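Local coordinates for aldehyde dehydrogenase family protein (Pseudomonas syringae pv. tomato, PDB 6X9L) that probably oxidises long-chain aliphatic aldehydes such as octanal to the corresponding acids, using NAD+ as the electron acceptor, at residues P263-D269 and A421-D427; E308-A312 and K355-G359; G141-E147 and T479-F485; R84-I89 and L197-A201; P39-E43 and E368-Y372. The protein carries 1 engineered substitution. All coordinates share one frame; numbering follows the deposited sequence.

Contact 1 (P263-D269 and A421-D427)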
# COMPACT_ATOMS: atom_id res chain seq x y z
N PRO A 263 15.14 15.18 -11.29
CA PRO A 263 15.79 16.46 -11.58
C PRO A 263 17.08 16.64 -10.80
O PRO A 263 17.29 16.07 -9.73
CB PRO A 263 14.74 17.49 -11.14
CG PRO A 263 14.00 16.80 -10.03
CD PRO A 263 13.99 15.32 -10.38
N ASN A 264 17.96 17.45 -11.38
CA ASN A 264 19.19 17.91 -10.74
C ASN A 264 19.18 19.44 -10.86
O ASN A 264 19.44 19.98 -11.94
CB ASN A 264 20.42 17.29 -11.38
CG ASN A 264 21.70 17.57 -10.62
OD1 ASN A 264 21.66 18.10 -9.50
ND2 ASN A 264 22.83 17.22 -11.21
N ILE A 265 18.84 20.12 -9.76
CA ILE A 265 18.83 21.58 -9.70
C ILE A 265 20.20 22.06 -9.23
O ILE A 265 20.63 21.72 -8.13
CB ILE A 265 17.74 22.11 -8.76
CG1 ILE A 265 16.32 21.80 -9.25
CG2 ILE A 265 17.91 23.62 -8.58
CD1 ILE A 265 15.24 22.34 -8.30
N LEU A 266 20.86 22.85 -10.06
CA LEU A 266 22.02 23.62 -9.64
C LEU A 266 21.53 25.01 -9.24
O LEU A 266 21.08 25.80 -10.09
CB LEU A 266 23.07 23.68 -10.76
CG LEU A 266 23.87 22.37 -10.92
CD1 LEU A 266 22.95 21.12 -11.03
CD2 LEU A 266 24.84 22.44 -12.09
N LEU A 267 21.58 25.29 -7.94
CA LEU A 267 21.25 26.60 -7.41
C LEU A 267 22.33 27.61 -7.80
O LEU A 267 23.48 27.24 -8.06
CB LEU A 267 21.13 26.51 -5.88
CG LEU A 267 19.99 25.62 -5.38
CD1 LEU A 267 20.12 25.37 -3.92
CD2 LEU A 267 18.63 26.24 -5.68
N PRO A 268 21.98 28.90 -7.86
CA PRO A 268 22.91 29.89 -8.42
C PRO A 268 24.25 29.99 -7.70
O PRO A 268 25.25 30.41 -8.32
CB PRO A 268 22.13 31.21 -8.31
CG PRO A 268 20.71 30.81 -8.24
CD PRO A 268 20.66 29.48 -7.57
N ASP A 269 24.28 29.64 -6.43
CA ASP A 269 25.52 29.76 -5.63
C ASP A 269 26.38 28.51 -5.73
O ASP A 269 27.31 28.40 -4.97
CB ASP A 269 25.18 30.08 -4.18
CG ASP A 269 24.52 28.94 -3.44
OD1 ASP A 269 24.09 28.02 -4.09
OD2 ASP A 269 24.46 29.00 -2.23
N ALA A 421 15.89 12.87 -6.87
CA ALA A 421 16.14 14.28 -7.15
C ALA A 421 17.50 14.66 -6.57
O ALA A 421 17.98 14.04 -5.62
CB ALA A 421 15.04 15.17 -6.56
N HIS A 422 18.10 15.72 -7.14
CA HIS A 422 19.41 16.21 -6.75
C HIS A 422 19.42 17.73 -6.59
O HIS A 422 18.79 18.45 -7.36
CB HIS A 422 20.46 15.80 -7.77
CG HIS A 422 20.86 14.36 -7.67
ND1 HIS A 422 22.07 13.97 -7.14
CD2 HIS A 422 20.21 13.23 -8.01
CE1 HIS A 422 22.14 12.65 -7.17
NE2 HIS A 422 21.03 12.18 -7.69
N VAL A 423 20.16 18.23 -5.59
CA VAL A 423 20.32 19.66 -5.41
C VAL A 423 21.80 19.96 -5.24
O VAL A 423 22.50 19.27 -4.49
CB VAL A 423 19.52 20.18 -4.20
CG1 VAL A 423 19.70 21.69 -4.05
CG2 VAL A 423 18.04 19.87 -4.39
N GLN A 424 22.28 20.95 -6.00
CA GLN A 424 23.64 21.48 -5.90
C GLN A 424 23.54 22.91 -5.39
O GLN A 424 22.80 23.73 -5.95
CB GLN A 424 24.35 21.46 -7.26
CG GLN A 424 24.29 20.13 -7.97
CD GLN A 424 24.44 18.96 -7.03
OE1 GLN A 424 25.15 19.03 -6.02
NE2 GLN A 424 23.73 17.86 -7.35
N GLY A 425 24.29 23.21 -4.34
CA GLY A 425 24.23 24.52 -3.75
C GLY A 425 25.33 24.71 -2.73
O GLY A 425 25.73 23.76 -2.05
N GLN A 426 25.83 25.95 -2.61
CA GLN A 426 26.83 26.25 -1.60
C GLN A 426 26.18 26.51 -0.24
O GLN A 426 26.61 25.97 0.78
CB GLN A 426 27.70 27.43 -2.04
CG GLN A 426 29.20 27.21 -1.81
CD GLN A 426 30.03 27.29 -3.09
OE1 GLN A 426 29.76 28.10 -3.98
NE2 GLN A 426 31.06 26.45 -3.18
N ASP A 427 25.15 27.35 -0.20
CA ASP A 427 24.43 27.58 1.05
C ASP A 427 23.61 26.33 1.39
O ASP A 427 22.62 26.04 0.71
CB ASP A 427 23.53 28.81 0.94
CG ASP A 427 22.66 28.99 2.17
OD1 ASP A 427 22.82 28.20 3.13
OD2 ASP A 427 21.81 29.91 2.20
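His422 N donates to Pro263 O at 2.7 Å and opens a parallel ladder in which Pro263, Ile265 and Leu267 bond to His422 and Gln424. Ile265 uses both backbone polar atoms, its N reaching His422 O and its O taking Gln424 N at 2.8 Å; Leu267 N closes the series on Gln424 O. The side-chain amides of Asn264 and Gln424 meet with planes 88° apart, Gln424 NE2 giving a nearly straight bond of 3.0 Å to Asn264 OD1. Asn264 ND2 turns to the hydroxyl of Tyr447, leaving both ends of this buried amide bonded. Past the strands, Asp269 has CG between its backbone N and carbonyl carbon (chi1 69°), and its carboxylate spans two successive amides: OD1 takes Gln426 N from above the carboxylate plane at 3.1 Å, OD2 takes N of Asp427, the N-cap of helix 428-435, at 2.7 Å on the syn side but 34° out of plane. On the face of Ile265 and Val423, Leu267 CD1 meets Val423 CG1 at 3.7 Å from just past the strand. Parallel pairing of inner strands in a helix-flanked sheet is characteristic of the alpha/beta catalytic domain of aldehyde dehydrogenases, the His422 side chain about 8 Å from bound octanal.

Contact 2 (E308-A312 and K355-G359)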
# COMPACT_ATOMS: atom_id res chain seq x y z
N GLU A 308 26.48 23.81 -20.57
CA GLU A 308 26.54 23.08 -21.84
C GLU A 308 27.97 22.66 -22.15
O GLU A 308 28.27 21.47 -22.31
CB GLU A 308 25.97 23.93 -22.97
CG GLU A 308 24.46 23.95 -23.06
CD GLU A 308 23.97 24.85 -24.19
OE1 GLU A 308 24.83 25.44 -24.88
OE2 GLU A 308 22.74 24.96 -24.38
N ALA A 309 28.89 23.64 -22.21
CA ALA A 309 30.30 23.34 -22.47
C ALA A 309 30.84 22.31 -21.49
O ALA A 309 31.56 21.38 -21.87
CB ALA A 309 31.12 24.62 -22.42
N LEU A 310 30.52 22.47 -20.20
CA LEU A 310 31.03 21.56 -19.19
C LEU A 310 30.46 20.16 -19.37
O LEU A 310 31.13 19.17 -19.02
CB LEU A 310 30.69 22.09 -17.81
CG LEU A 310 31.52 23.31 -17.41
CD1 LEU A 310 30.72 24.21 -16.46
CD2 LEU A 310 32.80 22.82 -16.77
N ALA A 311 29.24 20.05 -19.89
CA ALA A 311 28.60 18.74 -20.06
C ALA A 311 29.17 18.00 -21.26
O ALA A 311 29.48 16.80 -21.18
CB ALA A 311 27.09 18.90 -20.18
N ALA A 312 29.30 18.69 -22.40
CA ALA A 312 29.99 18.12 -23.54
C ALA A 312 31.39 17.67 -23.16
O ALA A 312 31.83 16.58 -23.54
CB ALA A 312 30.07 19.15 -24.67
N LYS A 355 18.40 21.26 -28.68
CA LYS A 355 19.78 21.47 -29.10
C LYS A 355 20.59 20.22 -28.77
O LYS A 355 20.58 19.77 -27.62
CB LYS A 355 20.38 22.70 -28.43
CG LYS A 355 21.82 22.97 -28.82
CD LYS A 355 22.47 23.94 -27.86
CE LYS A 355 23.40 24.91 -28.56
NZ LYS A 355 24.16 25.72 -27.56
N LEU A 356 21.28 19.68 -29.77
CA LEU A 356 22.15 18.52 -29.59
C LEU A 356 23.54 19.02 -29.22
O LEU A 356 24.37 19.32 -30.07
CB LEU A 356 22.18 17.68 -30.86
CG LEU A 356 22.95 16.36 -30.80
CD1 LEU A 356 22.26 15.40 -29.85
CD2 LEU A 356 23.09 15.74 -32.18
N VAL A 357 23.78 19.11 -27.91
CA VAL A 357 25.07 19.59 -27.42
C VAL A 357 26.18 18.62 -27.80
O VAL A 357 27.30 19.03 -28.11
CB VAL A 357 25.01 19.79 -25.90
CG1 VAL A 357 26.40 20.14 -25.34
CG2 VAL A 357 23.97 20.83 -25.52
N CYS A 358 25.89 17.32 -27.77
CA CYS A 358 26.87 16.28 -28.05
C CYS A 358 26.12 14.95 -28.07
O CYS A 358 24.94 14.89 -27.72
CB CYS A 358 27.98 16.26 -27.01
SG CYS A 358 27.46 15.47 -25.49
N GLY A 359 26.82 13.88 -28.47
CA GLY A 359 26.14 12.61 -28.67
C GLY A 359 25.35 12.65 -29.97
O GLY A 359 25.65 13.41 -30.88
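Glu308 and Ala312, one turn apart on helix 304-316, face strand 355-358 across 8.2 Å between the local axes, the two directions inclined at 50°. No backbone hydrogen bond joins them, and the contact is made by side chains. Lys355 NZ forms a salt bridge of 2.8 Å with Glu308 OE1, coming in on the syn side of that oxygen but 31° out of the carboxylate plane. The two chains cross at about a right angle. Lys355 sets out with CG anti to its backbone N and bends at its third torsion (-142°), which carries NZ round to OE1 while CD passes 3.6 Å from Glu308 OE2. That second oxygen is engaged by the hydroxyl of Ser379, so lysine and serine share the carboxylate and probably limit its rotation. Strand 355-358 is the last strand of the seven-stranded sheet within this chain and pairs antiparallel with strand 376-379; Val357 and Cys358 both stand opposite Val377 there, a classic beta bulge. Both also point toward the helix. Val357 divides its methyls, CG2 lying 4.0 Å from Glu308 CG and CG1 3.9 Å from Ala312 CB, with CG1 also near the carbonyl O of Glu308. Beyond them Cys358 SG sits 4.2 Å from Ala312 CA, and the helix turns Leu310 and Ala311 to Val276 and Val280 of helix 272-284.

Contact 3 (G141-E147 and T479-F485)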
# COMPACT_ATOMS: atom_id res chain seq x y z
N GLY A 141 -2.95 -2.03 27.90
CA GLY A 141 -3.62 -3.29 27.72
C GLY A 141 -3.65 -3.77 26.28
O GLY A 141 -4.24 -4.82 26.00
N THR A 142 -3.02 -3.04 25.36
CA THR A 142 -2.97 -3.40 23.95
C THR A 142 -1.53 -3.66 23.55
O THR A 142 -0.63 -2.90 23.92
CB THR A 142 -3.55 -2.28 23.04
OG1 THR A 142 -4.97 -2.18 23.24
CG2 THR A 142 -3.27 -2.58 21.56
N ALA A 143 -1.31 -4.73 22.80
CA ALA A 143 0.01 -5.10 22.31
C ALA A 143 0.00 -5.10 20.78
O ALA A 143 -0.95 -5.58 20.16
CB ALA A 143 0.46 -6.48 22.83
N ILE A 144 1.07 -4.56 20.19
CA ILE A 144 1.28 -4.55 18.75
C ILE A 144 2.28 -5.64 18.42
O ILE A 144 3.41 -5.63 18.92
CB ILE A 144 1.80 -3.19 18.27
CG1 ILE A 144 1.04 -2.04 18.94
CG2 ILE A 144 1.80 -3.13 16.74
CD1 ILE A 144 -0.33 -1.82 18.41
N GLU A 145 1.88 -6.58 17.57
CA GLU A 145 2.79 -7.61 17.10
C GLU A 145 2.97 -7.46 15.59
O GLU A 145 1.99 -7.30 14.87
CB GLU A 145 2.28 -9.00 17.47
CG GLU A 145 2.18 -9.19 18.99
CD GLU A 145 1.90 -10.63 19.40
OE1 GLU A 145 1.89 -11.50 18.51
OE2 GLU A 145 1.70 -10.88 20.61
N ARG A 146 4.21 -7.46 15.14
CA ARG A 146 4.53 -7.37 13.73
C ARG A 146 4.86 -8.77 13.22
O ARG A 146 5.74 -9.44 13.77
CB ARG A 146 5.69 -6.40 13.50
CG ARG A 146 5.33 -4.97 13.85
CD ARG A 146 4.37 -4.43 12.82
NE ARG A 146 4.90 -3.21 12.22
CZ ARG A 146 4.72 -2.83 10.96
NH1 ARG A 146 4.03 -3.58 10.10
NH2 ARG A 146 5.26 -1.69 10.54
N GLU A 147 4.13 -9.23 12.20
CA GLU A 147 4.23 -10.59 11.72
C GLU A 147 4.50 -10.60 10.22
O GLU A 147 4.09 -9.67 9.51
CB GLU A 147 2.95 -11.39 11.99
CG GLU A 147 2.54 -11.42 13.43
CD GLU A 147 1.19 -12.09 13.63
OE1 GLU A 147 0.79 -12.24 14.82
OE2 GLU A 147 0.54 -12.46 12.62
N THR A 479 0.42 -5.97 10.57
CA THR A 479 0.32 -5.25 11.83
C THR A 479 -0.90 -5.77 12.59
O THR A 479 -2.01 -5.81 12.05
CB THR A 479 0.23 -3.74 11.57
OG1 THR A 479 1.52 -3.29 11.14
CG2 THR A 479 -0.20 -2.96 12.82
N LYS A 480 -0.67 -6.20 13.83
CA LYS A 480 -1.73 -6.80 14.63
C LYS A 480 -1.86 -6.05 15.95
O LYS A 480 -0.85 -5.72 16.58
CB LYS A 480 -1.45 -8.28 14.88
CG LYS A 480 -2.45 -8.92 15.82
CD LYS A 480 -2.08 -10.36 16.08
CE LYS A 480 -2.56 -11.26 14.94
NZ LYS A 480 -2.03 -12.63 15.10
N ALA A 481 -3.10 -5.78 16.35
CA ALA A 481 -3.38 -5.19 17.65
C ALA A 481 -4.09 -6.24 18.50
O ALA A 481 -5.12 -6.78 18.09
CB ALA A 481 -4.23 -3.92 17.55
N ILE A 482 -3.50 -6.55 19.65
CA ILE A 482 -4.14 -7.45 20.60
C ILE A 482 -4.66 -6.58 21.73
O ILE A 482 -3.94 -6.30 22.69
CB ILE A 482 -3.16 -8.52 21.10
CG1 ILE A 482 -2.59 -9.27 19.92
CG2 ILE A 482 -3.87 -9.50 22.05
CD1 ILE A 482 -1.58 -10.30 20.31
N VAL A 483 -5.92 -6.12 21.59
CA VAL A 483 -6.57 -5.30 22.61
C VAL A 483 -7.03 -6.21 23.75
O VAL A 483 -7.46 -7.35 23.53
CB VAL A 483 -7.76 -4.52 22.01
CG1 VAL A 483 -8.10 -3.33 22.90
CG2 VAL A 483 -7.46 -4.04 20.58
N GLY A 484 -6.94 -5.71 24.98
CA GLY A 484 -7.15 -6.57 26.13
C GLY A 484 -5.98 -7.50 26.42
O GLY A 484 -6.16 -8.50 27.12
N PHE A 485 -4.80 -7.20 25.88
CA PHE A 485 -3.60 -7.98 26.16
C PHE A 485 -3.31 -8.01 27.66
O PHE A 485 -2.97 -9.07 28.20
CB PHE A 485 -2.43 -7.37 25.39
CG PHE A 485 -1.15 -8.13 25.47
CD1 PHE A 485 -0.95 -9.25 24.68
CD2 PHE A 485 -0.12 -7.69 26.28
CE1 PHE A 485 0.25 -9.94 24.73
CE2 PHE A 485 1.08 -8.37 26.34
CZ PHE A 485 1.27 -9.50 25.56
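Ala143 and Ile482 form a hydrogen-bonded antiparallel pair, Ile482 N to Ala143 O at 2.8 Å and Ala143 N to Ile482 O at 3.1 Å; Glu145 and Lys480 make the next such pair, with Ile144 and Ala481 as the non-hydrogen-bonded pair between them. Charge adds one cross-strand link. Lys480 bends at its third torsion (-81°), placing NZ 2.9 Å from Glu147 OE1, on the syn side and close to the carboxylate plane. The same ammonium donates to Ile438 O and Ala435 O of the second subunit, while Glu147 OE2 meets Tyr459 OH of that subunit. Apolar contact is concentrated on Phe485, which a type II turn starting at Ile482 brings back over the first strand: Ala143 CB sits over one ring face, 3.6 Å from the centroid, a CH-pi contact. Mixed contacts put Ile482 CD1 against the Glu145 carboxylate and the Thr142 side chain, its OG1 bonded to Asn451 ND2 of the second subunit, beside that of Val483. Strand 143-155 has strand 136-138 as a further antiparallel neighbour, while Ala481 to Val483 pair in parallel with a strand of the second subunit, so this arm continues the partner's sheet across the interface, as in other aldehyde dehydrogenases.

Contact 4 (R84-I89 and L197-A201)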
# COMPACT_ATOMS: atom_id res chain seq x y z
N ARG A 84 25.12 -15.55 6.68
CA ARG A 84 25.91 -16.48 5.88
C ARG A 84 25.73 -16.23 4.38
O ARG A 84 26.70 -16.24 3.62
CB ARG A 84 25.53 -17.92 6.24
CG ARG A 84 26.17 -18.97 5.39
CD ARG A 84 27.68 -18.90 5.47
NE ARG A 84 28.28 -20.05 4.81
CZ ARG A 84 29.55 -20.13 4.43
NH1 ARG A 84 30.39 -19.12 4.62
NH2 ARG A 84 29.98 -21.23 3.83
N ILE A 85 24.49 -16.02 3.95
CA ILE A 85 24.25 -15.55 2.59
C ILE A 85 25.17 -14.37 2.25
O ILE A 85 25.78 -14.33 1.18
CB ILE A 85 22.77 -15.17 2.42
CG1 ILE A 85 21.91 -16.44 2.45
CG2 ILE A 85 22.55 -14.39 1.13
CD1 ILE A 85 20.46 -16.14 2.46
N HIS A 86 25.28 -13.39 3.15
CA HIS A 86 26.12 -12.22 2.88
C HIS A 86 27.59 -12.60 2.73
O HIS A 86 28.29 -12.07 1.87
CB HIS A 86 25.96 -11.17 3.98
CG HIS A 86 26.88 -9.99 3.83
ND1 HIS A 86 28.07 -9.88 4.51
CD2 HIS A 86 26.76 -8.86 3.09
CE1 HIS A 86 28.66 -8.74 4.18
NE2 HIS A 86 27.89 -8.10 3.32
N GLU A 87 28.08 -13.51 3.59
CA GLU A 87 29.46 -13.98 3.43
C GLU A 87 29.67 -14.58 2.05
O GLU A 87 30.70 -14.35 1.41
CB GLU A 87 29.80 -15.00 4.50
CG GLU A 87 29.75 -14.50 5.92
CD GLU A 87 29.80 -15.64 6.92
OE1 GLU A 87 30.16 -16.76 6.53
OE2 GLU A 87 29.45 -15.41 8.10
N LEU A 88 28.69 -15.36 1.58
CA LEU A 88 28.87 -16.08 0.32
C LEU A 88 28.86 -15.12 -0.87
O LEU A 88 29.60 -15.31 -1.84
CB LEU A 88 27.78 -17.14 0.19
CG LEU A 88 28.22 -18.60 0.33
CD1 LEU A 88 29.48 -18.73 1.19
CD2 LEU A 88 27.09 -19.44 0.92
N ILE A 89 28.02 -14.09 -0.81
CA ILE A 89 28.06 -13.05 -1.84
C ILE A 89 29.46 -12.46 -1.93
O ILE A 89 30.01 -12.30 -3.03
CB ILE A 89 26.99 -11.99 -1.54
CG1 ILE A 89 25.60 -12.55 -1.79
CG2 ILE A 89 27.21 -10.70 -2.36
CD1 ILE A 89 24.49 -11.63 -1.31
N LEU A 197 23.54 -19.75 -4.38
CA LEU A 197 24.20 -19.15 -3.23
C LEU A 197 23.36 -19.28 -1.96
O LEU A 197 23.88 -19.62 -0.89
CB LEU A 197 24.51 -17.68 -3.53
CG LEU A 197 25.33 -16.90 -2.49
CD1 LEU A 197 26.28 -15.94 -3.19
CD2 LEU A 197 24.41 -16.14 -1.56
N VAL A 198 22.05 -18.97 -2.04
CA VAL A 198 21.21 -19.16 -0.85
C VAL A 198 21.10 -20.64 -0.52
O VAL A 198 21.03 -21.02 0.66
CB VAL A 198 19.82 -18.50 -0.98
CG1 VAL A 198 19.92 -17.03 -1.49
CG2 VAL A 198 18.89 -19.33 -1.85
N HIS A 199 21.11 -21.52 -1.52
CA HIS A 199 21.13 -22.95 -1.24
C HIS A 199 22.36 -23.32 -0.40
O HIS A 199 22.24 -23.94 0.66
CB HIS A 199 21.13 -23.75 -2.53
CG HIS A 199 21.22 -25.23 -2.31
ND1 HIS A 199 20.16 -25.98 -1.84
CD2 HIS A 199 22.26 -26.09 -2.46
CE1 HIS A 199 20.53 -27.24 -1.73
NE2 HIS A 199 21.80 -27.33 -2.09
N ASP A 200 23.54 -22.94 -0.88
CA ASP A 200 24.79 -23.22 -0.17
C ASP A 200 24.84 -22.53 1.19
O ASP A 200 25.47 -23.05 2.12
CB ASP A 200 25.97 -22.80 -1.05
CG ASP A 200 26.12 -23.67 -2.29
OD1 ASP A 200 25.58 -24.79 -2.31
OD2 ASP A 200 26.80 -23.24 -3.24
N ALA A 201 24.18 -21.39 1.34
CA ALA A 201 24.19 -20.66 2.60
C ALA A 201 23.35 -21.34 3.68
O ALA A 201 23.49 -20.98 4.86
CB ALA A 201 23.70 -19.22 2.38
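Arg84 NH1 makes a salt bridge of 3.0 Å to Glu87 OE1, with that oxygen near the guanidinium plane; the guanidinium thus pairs within its own helix, while the aliphatic part of Arg84 meets the second helix, CG lying 3.4 Å from the carbonyl O of Ala201. Leu88 CD1 sits over the centre of one face of the same guanidinium. The other methyl of Leu88, CD2, turns to the second helix and lies 3.5 Å from Ala201 N. No hydrogen bond spans the two segments, and the joint is made mainly of aliphatic carbon. The local helix axes approach to 8.8 Å with their directions 126° apart, and the backbones come nearest where Ile85 faces the small Ala201. Helix 188-201 is the connection between the parallel neighbouring strands 178-182 and 208-210, a beta-alpha-beta crossover of the Rossmann-like nucleotide-binding domain, and helix 75-91 packs against it. Leu197, with CG anti to its backbone N (chi1 -174°), reaches between Ile85, Leu88 and Ile89. Its CG meets Leu88 CB at 3.6 Å; CD2 touches Ile85 CG2 at 3.7 Å, and CD1 touches Ile89 CG1 at the same distance. Ile85 spreads its branches, CG1 going to Ala201 CB and CD1 to Val198 CG1. At the border Asp200 places CB near Leu88 CD2 while its carboxylate is held by a salt bridge to Arg92 and a bond from Gln196.

Contact 5 (P39-E43 and E368-Y372)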
# COMPACT_ATOMS: atom_id res chain seq x y z
N PRO A 39 24.96 -8.33 -24.60
CA PRO A 39 24.75 -7.07 -25.32
C PRO A 39 26.01 -6.56 -25.98
O PRO A 39 25.90 -5.78 -26.94
CB PRO A 39 24.27 -6.11 -24.23
CG PRO A 39 24.73 -6.71 -22.92
CD PRO A 39 25.22 -8.11 -23.17
N ALA A 40 27.19 -6.96 -25.49
CA ALA A 40 28.44 -6.44 -26.03
C ALA A 40 28.80 -7.07 -27.37
O ALA A 40 29.53 -6.46 -28.15
CB ALA A 40 29.59 -6.67 -25.05
N THR A 41 28.31 -8.27 -27.64
CA THR A 41 28.59 -8.96 -28.89
C THR A 41 27.34 -9.37 -29.66
O THR A 41 27.47 -9.80 -30.81
CB THR A 41 29.42 -10.21 -28.66
OG1 THR A 41 28.67 -11.11 -27.83
CG2 THR A 41 30.75 -9.86 -27.96
N GLU A 42 26.15 -9.26 -29.07
CA GLU A 42 24.91 -9.67 -29.73
C GLU A 42 24.84 -11.18 -29.99
O GLU A 42 24.08 -11.61 -30.84
CB GLU A 42 24.69 -8.93 -31.04
CG GLU A 42 24.29 -7.48 -30.87
CD GLU A 42 24.24 -6.73 -32.19
OE1 GLU A 42 23.21 -6.80 -32.89
OE2 GLU A 42 25.26 -6.08 -32.54
N GLU A 43 25.62 -11.99 -29.28
CA GLU A 43 25.56 -13.45 -29.40
C GLU A 43 24.78 -14.05 -28.23
O GLU A 43 24.90 -13.60 -27.08
CB GLU A 43 26.97 -14.04 -29.42
CG GLU A 43 27.96 -13.23 -30.24
CD GLU A 43 28.19 -13.77 -31.64
OE1 GLU A 43 29.33 -13.61 -32.13
OE2 GLU A 43 27.25 -14.34 -32.24
N GLU A 368 30.76 -1.22 -33.65
CA GLU A 368 29.56 -1.43 -34.46
C GLU A 368 28.83 -2.70 -34.06
O GLU A 368 27.59 -2.75 -34.14
CB GLU A 368 29.93 -1.44 -35.95
CG GLU A 368 30.06 -0.03 -36.57
CD GLU A 368 31.36 0.71 -36.18
OE1 GLU A 368 32.39 0.05 -35.94
OE2 GLU A 368 31.34 1.96 -36.13
N GLN A 369 29.55 -3.73 -33.62
CA GLN A 369 28.92 -4.89 -33.00
C GLN A 369 28.69 -4.62 -31.51
O GLN A 369 29.62 -4.21 -30.80
CB GLN A 369 29.82 -6.12 -33.19
CG GLN A 369 29.06 -7.41 -33.33
CD GLN A 369 29.87 -8.59 -32.83
OE1 GLN A 369 30.85 -8.41 -32.12
NE2 GLN A 369 29.45 -9.80 -33.20
N GLY A 370 27.46 -4.83 -31.04
CA GLY A 370 27.11 -4.52 -29.67
C GLY A 370 26.26 -3.26 -29.56
O GLY A 370 26.40 -2.31 -30.34
N PHE A 371 25.39 -3.23 -28.55
CA PHE A 371 24.39 -2.17 -28.43
C PHE A 371 24.96 -0.90 -27.84
O PHE A 371 24.34 -0.25 -26.99
CB PHE A 371 23.21 -2.69 -27.61
CG PHE A 371 22.57 -3.89 -28.23
CD1 PHE A 371 22.15 -3.85 -29.57
CD2 PHE A 371 22.49 -5.09 -27.54
CE1 PHE A 371 21.61 -4.96 -30.18
CE2 PHE A 371 21.96 -6.20 -28.15
CZ PHE A 371 21.52 -6.13 -29.47
N TYR A 372 26.13 -0.51 -28.33
CA TYR A 372 26.84 0.63 -27.79
C TYR A 372 26.15 1.92 -28.22
O TYR A 372 25.97 2.17 -29.42
CB TYR A 372 28.28 0.58 -28.28
CG TYR A 372 29.08 -0.57 -27.70
CD1 TYR A 372 29.70 -0.46 -26.46
CD2 TYR A 372 29.20 -1.77 -28.40
CE1 TYR A 372 30.43 -1.51 -25.93
CE2 TYR A 372 29.92 -2.81 -27.88
CZ TYR A 372 30.53 -2.68 -26.65
OH TYR A 372 31.24 -3.72 -26.13
O HOH W 1 32.75 -6.01 -27.34
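Glu42 reaches across to Gly370 and Phe371 with an extended side chain. From a backbone in the left-handed region (phi 65°), CG lies anti to the carbonyl carbon and the chain runs straight beyond it, so that OE2 arrives 2.9 Å from Gly370 N. The bond is nearly straight, at 170°, and uses the anti side of the carboxylate oxygen. On the way Glu42 CG passes 3.4 Å from Phe371 CZ, the carboxylate and ring planes being 47° apart. Phe371, the centre of an inverse gamma turn, also has its CG anti to the carbonyl carbon, which lays the ring alongside both Pro39 and Glu42; CD2 touches Pro39 CB at 3.9 Å. Its N donates to Pro39 O at 3.1 Å. Between these two bonds Gly370, without a side chain, lets Pro39 O and Ala40 O come close to its CA. Tyr372 turns the other way, its hydroxyl 3.5 Å from Ala40 CB and joined to a water that is 3.0 Å from OH and bonds weakly to Ala40 O. Gln369 stretches out along the surface, its amide beside Thr41 O. Because Glu42 OE2 also forms a salt bridge with Arg363, whose NH1 in addition donates to Glu368 O, the carboxylate is probably kept ionised, and one carboxylate oxygen ties the turn after strand 33-38 to both the backbone and the arginine of the other loop.

In the fold
Contacts 1 and 2 belong to the same seven-stranded sheet, their centres 19 Å apart: contact 1 is buried among its inner strands and relies on backbone bonds, whereas contact 2 lies at the surface, where a helix meets an end strand through a salt bridge and small apolar groups. Contact 4 is likewise buried, on the opposite side of the chain's centre from both, but mainly aliphatic, with no hydrogen bond between its helices. Contact 5 joins two irregular loops, partly buried, through a carboxylate, a backbone bond and a weakly held water bridge. Contact 3, about 59 Å from contact 2 between centres, is again strand pairing, antiparallel instead of parallel, and it alone touches the second subunit.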